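Local coordinates for protein thiol-activated cytolysin (PDB 6NAL) that probably assembles on target membranes and perforates them, as a pore-forming toxin of the cholesterol-dependent cytolysin family, at residues 232-237 with 337-342; 20-25 with 77-82; 252-257 with 356-361. All coordinates share one frame; numbering follows the deposited sequence.

Contact 1 of 3, residues 232-237 with 337-342; sequences PLFVKN and YTVFLK
Leu233 and Phe340, Phe234 and Val339, and Val235 and Thr338 face each other in an antiparallel ladder of the large central sheet, and a classic beta bulge interrupts it at Lys236 and Asn237, both of which lie opposite Tyr337. Strand 232-250 shares this sheet with strand 332-340, and the short segments run 138° apart, so the pairing is strongly twisted.

Backbone bonds carry most of the join. Phe234 and Val339 form one hydrogen-bonded pair, Phe234 N reaching Val339 O at 2.8 Å while Val339 N returns to Phe234 O. At the bulge one carbonyl serves two donors: Tyr337 O takes a bond of 2.9 Å from Lys236 N, and a weak one from Asn237 N. Asn237 and Tyr337 make the other hydrogen-bonded pair, Tyr337 N closing the step on Asn237 O at 2.8 Å. Beyond the last strand residue the pairing persists, because Leu341 N donates to Pro232 O in a nearly straight bond (171°). Water 1 donates to that same carbonyl and accepts from Lys342 N, joining the turn to the start of strand 232-250.

Apolar packing accompanies the ladder. The ring of Phe234 and the side chain of Val339 lie side by side, with Val339 CG1 at the ring's edge, 3.9 Å from Phe234 CD2; the valine places this methyl between its own N and carbonyl carbon (chi1 85°), which turns it toward Phe234. Strand 187-202 touches Phe234 from beyond, through Ala202. The side chains of Pro232 and Leu341 cross at about a right angle, with Pro232 CG against Leu341 CB. Although the CB atoms of Leu233 and Phe340 diverge, the leucine curls back over one face of the phenylalanine ring, where its CD2 lies 3.4 Å from Phe340 CD1.

Contact 2 of 3, residues 20-25 with 77-82; sequences TVMVFN and LVASND
The side-chain amide of Asn81 meets the 20-25 loop with its oxygen end. Val23 CG1 stands to one side of the amide plane and Met22 CA to the other, both beyond the oxygen instead of over the middle of the group; Met22 CA is 3.5 Å from Asn81 OD1. Between them comes Val23 N, which donates to Asn81 OD1 at 3.1 Å. The bond is straight at the hydrogen and nearly head-on to the carbonyl, with a C=O...donor angle of 166°. Asn81 reaches this point because CG is turned opposite its own carbonyl carbon (chi1 -74°), which carries the amide across to the loop. A second flat group, the peptide joining Ala79 to Ser80, has the chain of Met22 over one face: Met22 CG lies above its nitrogen end, 3.6 Å from Ser80 N.

The acceptor sits where a strand gives way to a helix. Ser80 is the N-cap of the short, weakly bonded helix 81-84, and Ser80 OG accepts from Asp82 N at 3.1 Å. The irregular 20-25 loop, which follows helix 2-12, runs across the junction between that helix and strand 76-78, a member of the large antiparallel sheet.

The buried part is the chain of Met22, deposited as selenomethionine. It extends straight through chi2 (180°), which brings Met22 SE to 3.3 Å from Ser80 O; the bend at chi3 turns only the end methyl, toward Leu233. Lower along the same chain, Met22 CG packs 4.2 Å from Ala79 CB. The backbone of Ala79 is itself held from elsewhere, its carbonyl accepting from His230. Val23 and Asn81 also touch a neighbouring molecule in the crystal, while Met22 and Ala79 are buried.

Contact 3 of 3, residues 252-257 with 356-361; sequences LSSTEL and VAEKTE
Thr255 projects from the first turn of helix 254-264 onto the backbone of strand 349-372. Its CB lies 3.7 Å from Thr360 O, and there the side chain forks. The methyl branch, CG2, stays by that carbonyl, at 3.5 Å from Thr360 O. The hydroxyl branch, set opposite the residue's own carbonyl carbon (chi1 -62°), swings to the preceding peptide, where Thr360 N donates to Thr255 OG1 at 3.1 Å along an almost straight line (170°).

Two waters widen the join. Water 3 accepts from Thr255 N, donates to Glu358 O and is also bonded to Thr360 OG1. Water 2 accepts from Ser254 N and donates to Glu358 OE2, giving the acid an indirect hold on the helix start. Beside them, Ser253 CB rests 3.7 Å from Thr360 OG1.

Ser253 is the N-cap, its OG accepting from Glu256 N at 3.0 Å. The arrangement is thus a serine-capped helix start docked against a long strand; its place in the chain between strands 232-250 and 287-294 is consistent with one of the helical regions that cytolysins of this family refold into membrane-spanning hairpins.

How the contacts relate
Contacts 1 and 2 form one neighbourhood, with centres 12 Å apart: Leu77 O lies 2.7 Å from Leu233 N, a probable hydrogen bond, and Phe340 CZ packs 3.4 Å from Val21 CG1. Strands 232-250 and 76-78 are neighbours in the same sheet, so contact 2 lays a loop beside the ladder of contact 1. Contact 1 is buried and mainly backbone pairing with apolar packing; contact 2 is partly buried and is crossed by one hydrogen bond to a side-chain amide. Contact 3 lies at the surface, its centre about 41 Å from that of contact 1, and uses hydroxyls and water. Yet strand 232-250 leads on to its helix, and strand 332-340 to its strand.

Contact 1 of 3, residues 232-237 with 337-342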
loop_
_atom_site.group_PDB
_atom_site.type_symbol
_atom_site.label_atom_id
_atom_site.label_comp_id
_atom_site.label_asym_id
_atom_site.label_seq_id
_atom_site.Cartn_x
_atom_site.Cartn_y
_atom_site.Cartn_z
ATOM N N PRO A 232 42.674 16.181 -17.332
ATOM C CA PRO A 232 42.116 16.616 -18.611
ATOM C C PRO A 232 41.180 15.565 -19.159
ATOM O O PRO A 232 41.394 14.356 -18.989
ATOM C CB PRO A 232 43.360 16.782 -19.506
ATOM C CG PRO A 232 44.309 15.753 -18.970
ATOM C CD PRO A 232 44.115 15.836 -17.466
ATOM N N LEU A 233 40.159 16.048 -19.863
ATOM C CA LEU A 233 39.230 15.172 -20.561
ATOM C C LEU A 233 39.182 15.452 -22.057
ATOM O O LEU A 233 39.539 16.532 -22.530
ATOM C CB LEU A 233 37.811 15.326 -20.019
ATOM C CG LEU A 233 37.594 15.211 -18.537
ATOM C CD1 LEU A 233 36.297 15.910 -18.172
ATOM C CD2 LEU A 233 37.561 13.785 -18.126
ATOM N N PHE A 234 38.669 14.455 -22.782
ATOM C CA PHE A 234 38.592 14.444 -24.235
ATOM C C PHE A 234 37.170 14.056 -24.648
ATOM O O PHE A 234 36.712 12.946 -24.346
ATOM C CB PHE A 234 39.626 13.444 -24.769
ATOM C CG PHE A 234 39.597 13.233 -26.239
ATOM C CD1 PHE A 234 40.315 14.042 -27.074
ATOM C CD2 PHE A 234 38.913 12.175 -26.784
ATOM C CE1 PHE A 234 40.276 13.841 -28.443
ATOM C CE2 PHE A 234 38.925 11.925 -28.146
ATOM C CZ PHE A 234 39.601 12.772 -28.973
ATOM N N VAL A 235 36.485 14.961 -25.343
ATOM C CA VAL A 235 35.166 14.704 -25.867
ATOM C C VAL A 235 35.271 13.666 -26.968
ATOM O O VAL A 235 35.692 13.951 -28.099
ATOM C CB VAL A 235 34.504 15.992 -26.347
ATOM C CG1 VAL A 235 33.120 15.712 -26.810
ATOM C CG2 VAL A 235 34.446 17.006 -25.223
ATOM N N LYS A 236 34.839 12.453 -26.629
ATOM C CA LYS A 236 34.890 11.323 -27.540
ATOM C C LYS A 236 33.706 11.261 -28.499
ATOM O O LYS A 236 33.830 10.709 -29.603
ATOM C CB LYS A 236 34.935 10.021 -26.759
ATOM C CG LYS A 236 35.391 8.878 -27.604
ATOM C CD LYS A 236 35.394 7.575 -26.818
ATOM C CE LYS A 236 35.684 6.396 -27.739
ATOM N NZ LYS A 236 35.627 5.101 -27.025
ATOM N N ASN A 237 32.552 11.792 -28.113
ATOM C CA ASN A 237 31.375 11.572 -28.941
ATOM C C ASN A 237 30.298 12.570 -28.559
ATOM O O ASN A 237 30.128 12.877 -27.381
ATOM C CB ASN A 237 30.890 10.118 -28.758
ATOM C CG ASN A 237 29.863 9.698 -29.787
ATOM O OD1 ASN A 237 30.042 9.847 -30.990
ATOM N ND2 ASN A 237 28.774 9.167 -29.305
ATOM N N TYR A 337 29.859 12.646 -24.559
ATOM C CA TYR A 337 30.528 11.642 -23.754
ATOM C C TYR A 337 32.004 11.979 -23.733
ATOM O O TYR A 337 32.600 12.270 -24.786
ATOM C CB TYR A 337 30.297 10.237 -24.317
ATOM C CG TYR A 337 28.804 9.954 -24.388
ATOM C CD1 TYR A 337 28.059 10.334 -25.511
ATOM C CD2 TYR A 337 28.123 9.378 -23.308
ATOM C CE1 TYR A 337 26.708 10.116 -25.576
ATOM C CE2 TYR A 337 26.755 9.157 -23.367
ATOM C CZ TYR A 337 26.053 9.529 -24.510
ATOM O OH TYR A 337 24.690 9.328 -24.587
ATOM N N THR A 338 32.556 12.008 -22.516
ATOM C CA THR A 338 33.944 12.343 -22.258
ATOM C C THR A 338 34.672 11.093 -21.809
ATOM O O THR A 338 34.112 10.238 -21.121
ATOM C CB THR A 338 34.137 13.401 -21.145
ATOM O OG1 THR A 338 33.321 13.107 -19.993
ATOM C CG2 THR A 338 33.784 14.737 -21.664
ATOM N N VAL A 339 35.940 11.050 -22.136
ATOM C CA VAL A 339 36.892 10.064 -21.669
ATOM C C VAL A 339 38.081 10.833 -21.059
ATOM O O VAL A 339 38.327 11.995 -21.401
ATOM C CB VAL A 339 37.205 9.168 -22.888
ATOM C CG1 VAL A 339 38.309 9.774 -23.771
ATOM C CG2 VAL A 339 37.442 7.736 -22.475
ATOM N N PHE A 340 38.740 10.237 -20.059
ATOM C CA PHE A 340 39.942 10.840 -19.491
ATOM C C PHE A 340 41.080 10.774 -20.513
ATOM O O PHE A 340 41.267 9.762 -21.198
ATOM C CB PHE A 340 40.346 10.150 -18.185
ATOM C CG PHE A 340 39.436 10.483 -17.036
ATOM C CD1 PHE A 340 39.555 11.700 -16.366
ATOM C CD2 PHE A 340 38.465 9.584 -16.634
ATOM C CE1 PHE A 340 38.699 12.027 -15.299
ATOM C CE2 PHE A 340 37.597 9.887 -15.581
ATOM C CZ PHE A 340 37.697 11.111 -14.909
ATOM N N LEU A 341 41.843 11.867 -20.636
ATOM C CA LEU A 341 42.831 11.908 -21.712
ATOM C C LEU A 341 44.007 10.995 -21.414
ATOM O O LEU A 341 44.524 10.336 -22.321
ATOM C CB LEU A 341 43.296 13.338 -21.944
ATOM C CG LEU A 341 44.412 13.525 -22.976
ATOM C CD1 LEU A 341 44.042 12.982 -24.359
ATOM C CD2 LEU A 341 44.798 15.000 -23.040
ATOM N N LYS A 342 44.401 10.907 -20.146
ATOM C CA LYS A 342 45.560 10.114 -19.730
ATOM C C LYS A 342 45.547 8.671 -20.277
ATOM O O LYS A 342 46.541 8.191 -20.833
ATOM C CB LYS A 342 45.595 10.050 -18.220
ATOM C CG LYS A 342 46.631 9.020 -17.598
ATOM C CD LYS A 342 46.384 8.800 -16.096
ATOM C CE LYS A 342 47.346 7.715 -15.552
ATOM N NZ LYS A 342 47.252 7.502 -14.042
HETATM O O HOH W 1 43.269 12.509 -17.903
#

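Contact 2 of 3, residues 20-25 with 77-82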
loop_
_atom_site.group_PDB
_atom_site.type_symbol
_atom_site.label_atom_id
_atom_site.label_comp_id
_atom_site.label_asym_id
_atom_site.label_seq_id
_atom_site.Cartn_x
_atom_site.Cartn_y
_atom_site.Cartn_z
ATOM N N THR A 20 35.989 9.152 -8.619
ATOM C CA THR A 20 35.650 10.171 -7.638
ATOM C C THR A 20 36.067 11.589 -8.012
ATOM O O THR A 20 35.906 12.501 -7.200
ATOM C CB THR A 20 36.275 9.815 -6.291
ATOM O OG1 THR A 20 37.689 10.014 -6.354
ATOM C CG2 THR A 20 35.977 8.373 -5.928
ATOM N N VAL A 21 36.580 11.825 -9.206
ATOM C CA VAL A 21 37.052 13.177 -9.485
ATOM C C VAL A 21 35.893 14.109 -9.852
ATOM O O VAL A 21 35.888 15.284 -9.477
ATOM C CB VAL A 21 38.156 13.144 -10.566
ATOM C CG1 VAL A 21 37.612 12.756 -11.903
ATOM C CG2 VAL A 21 38.801 14.482 -10.670
HETATM N N MSE A 22 34.900 13.633 -10.594
HETATM C CA MSE A 22 33.618 14.345 -10.645
HETATM C C MSE A 22 32.551 13.422 -10.001
HETATM O O MSE A 22 32.595 12.188 -10.128
HETATM C CB MSE A 22 33.236 14.732 -12.060
HETATM C CG MSE A 22 34.268 15.561 -12.816
HETATM SE SE MSE A 22 33.503 15.899 -14.623
HETATM C CE MSE A 22 33.934 14.526 -15.658
ATOM N N VAL A 23 31.621 14.032 -9.266
ATOM C CA VAL A 23 30.568 13.302 -8.554
ATOM C C VAL A 23 29.251 14.049 -8.700
ATOM O O VAL A 23 29.180 15.252 -8.426
ATOM C CB VAL A 23 30.892 13.136 -7.058
ATOM C CG1 VAL A 23 31.076 14.486 -6.456
ATOM C CG2 VAL A 23 29.739 12.389 -6.324
ATOM N N PHE A 24 28.203 13.340 -9.128
ATOM C CA PHE A 24 26.874 13.934 -9.148
ATOM C C PHE A 24 26.497 14.271 -7.716
ATOM O O PHE A 24 26.756 13.484 -6.794
ATOM C CB PHE A 24 25.840 12.970 -9.763
ATOM C CG PHE A 24 24.506 13.584 -9.954
ATOM C CD1 PHE A 24 24.229 14.369 -11.065
ATOM C CD2 PHE A 24 23.506 13.400 -8.991
ATOM C CE1 PHE A 24 22.955 14.957 -11.227
ATOM C CE2 PHE A 24 22.232 13.990 -9.147
ATOM C CZ PHE A 24 21.953 14.759 -10.250
ATOM N N ASN A 25 25.865 15.421 -7.518
ATOM C CA ASN A 25 25.297 15.680 -6.208
ATOM C C ASN A 25 23.795 15.895 -6.274
ATOM O O ASN A 25 23.319 16.868 -6.877
ATOM C CB ASN A 25 25.917 16.871 -5.519
ATOM C CG ASN A 25 25.293 17.095 -4.158
ATOM O OD1 ASN A 25 25.236 16.182 -3.283
ATOM N ND2 ASN A 25 24.744 18.295 -3.989
ATOM N N LEU A 77 38.858 19.372 -22.170
ATOM C CA LEU A 77 38.227 20.047 -21.048
ATOM C C LEU A 77 39.048 19.754 -19.816
ATOM O O LEU A 77 39.778 18.760 -19.795
ATOM C CB LEU A 77 36.802 19.550 -20.804
ATOM C CG LEU A 77 35.806 19.733 -21.927
ATOM C CD1 LEU A 77 34.576 18.856 -21.641
ATOM C CD2 LEU A 77 35.451 21.249 -22.041
ATOM N N VAL A 78 38.887 20.579 -18.768
ATOM C CA VAL A 78 39.393 20.209 -17.441
ATOM C C VAL A 78 38.242 19.622 -16.615
ATOM O O VAL A 78 37.182 20.236 -16.451
ATOM C CB VAL A 78 40.102 21.372 -16.702
ATOM C CG1 VAL A 78 41.057 22.143 -17.637
ATOM C CG2 VAL A 78 39.143 22.327 -16.030
ATOM N N ALA A 79 38.442 18.418 -16.114
ATOM C CA ALA A 79 37.389 17.760 -15.345
ATOM C C ALA A 79 37.090 18.575 -14.096
ATOM O O ALA A 79 37.995 19.116 -13.440
ATOM C CB ALA A 79 37.811 16.340 -14.985
ATOM N N SER A 80 35.815 18.672 -13.774
ATOM C CA SER A 80 35.361 19.589 -12.740
ATOM C C SER A 80 33.908 19.270 -12.450
ATOM O O SER A 80 33.142 18.976 -13.381
ATOM C CB SER A 80 35.497 21.037 -13.203
ATOM O OG SER A 80 34.802 21.855 -12.317
ATOM N N ASN A 81 33.519 19.362 -11.178
ATOM C CA ASN A 81 32.114 19.195 -10.863
ATOM C C ASN A 81 31.253 20.163 -11.649
ATOM O O ASN A 81 30.086 19.878 -11.917
ATOM C CB ASN A 81 31.875 19.370 -9.384
ATOM C CG ASN A 81 32.347 18.203 -8.622
ATOM O OD1 ASN A 81 32.128 17.054 -9.020
ATOM N ND2 ASN A 81 33.028 18.466 -7.526
ATOM N N ASP A 82 31.794 21.314 -12.031
ATOM C CA ASP A 82 30.962 22.269 -12.763
ATOM C C ASP A 82 30.615 21.796 -14.189
ATOM O O ASP A 82 29.642 22.291 -14.777
ATOM C CB ASP A 82 31.665 23.626 -12.685
ATOM C CG ASP A 82 31.861 24.098 -11.191
ATOM O OD1 ASP A 82 32.807 23.631 -10.508
ATOM O OD2 ASP A 82 31.055 24.908 -10.681
#

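Contact 3 of 3, residues 252-257 with 356-361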
loop_
_atom_site.group_PDB
_atom_site.type_symbol
_atom_site.label_atom_id
_atom_site.label_comp_id
_atom_site.label_asym_id
_atom_site.label_seq_id
_atom_site.Cartn_x
_atom_site.Cartn_y
_atom_site.Cartn_z
ATOM N N LEU A 252 -4.004 19.409 -8.954
ATOM C CA LEU A 252 -4.267 18.011 -8.631
ATOM C C LEU A 252 -3.116 17.371 -7.869
ATOM O O LEU A 252 -1.986 17.869 -7.904
ATOM C CB LEU A 252 -4.486 17.155 -9.874
ATOM C CG LEU A 252 -5.572 17.501 -10.887
ATOM C CD1 LEU A 252 -5.490 16.652 -12.180
ATOM C CD2 LEU A 252 -6.932 17.356 -10.210
ATOM N N SER A 253 -3.392 16.272 -7.173
ATOM C CA SER A 253 -2.355 15.521 -6.487
ATOM C C SER A 253 -1.430 14.834 -7.490
ATOM O O SER A 253 -1.832 14.522 -8.620
ATOM C CB SER A 253 -3.004 14.472 -5.613
ATOM O OG SER A 253 -3.541 13.454 -6.450
ATOM N N SER A 254 -0.187 14.579 -7.050
ATOM C CA SER A 254 0.756 13.807 -7.850
ATOM C C SER A 254 0.114 12.539 -8.387
ATOM O O SER A 254 0.324 12.154 -9.537
ATOM C CB SER A 254 1.978 13.429 -7.018
ATOM O OG SER A 254 2.359 14.494 -6.211
ATOM N N THR A 255 -0.592 11.819 -7.525
ATOM C CA THR A 255 -1.107 10.515 -7.914
ATOM C C THR A 255 -2.167 10.668 -8.995
ATOM O O THR A 255 -2.201 9.898 -9.963
ATOM C CB THR A 255 -1.687 9.796 -6.695
ATOM O OG1 THR A 255 -0.648 9.567 -5.718
ATOM C CG2 THR A 255 -2.353 8.500 -7.139
ATOM N N GLU A 256 -3.045 11.664 -8.835
ATOM C CA GLU A 256 -4.110 11.882 -9.803
ATOM C C GLU A 256 -3.562 12.528 -11.077
ATOM O O GLU A 256 -4.016 12.196 -12.174
ATOM C CB GLU A 256 -5.236 12.724 -9.174
ATOM C CG GLU A 256 -6.644 12.290 -9.612
ATOM C CD GLU A 256 -7.696 12.432 -8.508
ATOM O OE1 GLU A 256 -7.597 13.430 -7.748
ATOM O OE2 GLU A 256 -8.610 11.557 -8.405
ATOM N N LEU A 257 -2.573 13.419 -10.969
ATOM C CA LEU A 257 -1.917 13.918 -12.181
ATOM C C LEU A 257 -1.288 12.764 -12.970
ATOM O O LEU A 257 -1.581 12.576 -14.154
ATOM C CB LEU A 257 -0.874 14.985 -11.820
ATOM C CG LEU A 257 -0.165 15.682 -12.990
ATOM C CD1 LEU A 257 -1.158 16.455 -13.852
ATOM C CD2 LEU A 257 0.883 16.618 -12.523
ATOM N N VAL A 356 10.688 12.954 -2.077
ATOM C CA VAL A 356 9.516 12.547 -1.313
ATOM C C VAL A 356 8.393 12.153 -2.272
ATOM O O VAL A 356 7.808 13.010 -2.940
ATOM C CB VAL A 356 9.044 13.671 -0.388
ATOM C CG1 VAL A 356 7.881 13.191 0.418
ATOM C CG2 VAL A 356 10.163 14.111 0.511
ATOM N N ALA A 357 8.066 10.867 -2.354
ATOM C CA ALA A 357 6.948 10.432 -3.195
ATOM C C ALA A 357 5.692 10.562 -2.348
ATOM O O ALA A 357 5.668 10.063 -1.214
ATOM C CB ALA A 357 7.097 8.984 -3.678
ATOM N N GLU A 358 4.663 11.230 -2.884
ATOM C CA GLU A 358 3.375 11.379 -2.200
ATOM C C GLU A 358 2.276 10.550 -2.856
ATOM O O GLU A 358 1.993 10.715 -4.039
ATOM C CB GLU A 358 2.944 12.838 -2.180
ATOM C CG GLU A 358 4.049 13.730 -1.693
ATOM C CD GLU A 358 3.665 15.202 -1.728
ATOM O OE1 GLU A 358 4.000 15.939 -0.753
ATOM O OE2 GLU A 358 2.945 15.584 -2.689
ATOM N N LYS A 359 1.661 9.660 -2.089
ATOM C CA LYS A 359 0.594 8.798 -2.588
ATOM C C LYS A 359 -0.706 9.252 -1.937
ATOM O O LYS A 359 -0.792 9.346 -0.717
ATOM C CB LYS A 359 0.849 7.318 -2.293
ATOM C CG LYS A 359 -0.331 6.440 -2.739
ATOM C CD LYS A 359 -0.149 4.994 -2.336
ATOM C CE LYS A 359 -1.152 4.075 -3.037
ATOM N NZ LYS A 359 -2.034 4.747 -4.049
ATOM N N THR A 360 -1.671 9.593 -2.761
ATOM C CA THR A 360 -3.014 9.971 -2.380
ATOM C C THR A 360 -3.939 8.848 -2.832
ATOM O O THR A 360 -3.807 8.364 -3.958
ATOM C CB THR A 360 -3.385 11.279 -3.063
ATOM O OG1 THR A 360 -2.515 12.341 -2.629
ATOM C CG2 THR A 360 -4.828 11.601 -2.761
ATOM N N GLU A 361 -4.810 8.382 -1.928
ATOM C CA GLU A 361 -5.892 7.460 -2.249
ATOM C C GLU A 361 -7.215 8.109 -1.888
ATOM O O GLU A 361 -7.339 8.737 -0.834
ATOM C CB GLU A 361 -5.792 6.123 -1.495
ATOM C CG GLU A 361 -4.636 5.248 -1.961
ATOM C CD GLU A 361 -5.032 4.266 -3.070
ATOM O OE1 GLU A 361 -4.473 4.363 -4.203
ATOM O OE2 GLU A 361 -5.891 3.390 -2.789
HETATM O O HOH W 2 0.485 15.046 -4.537
HETATM O O HOH W 3 -0.266 12.342 -4.644
#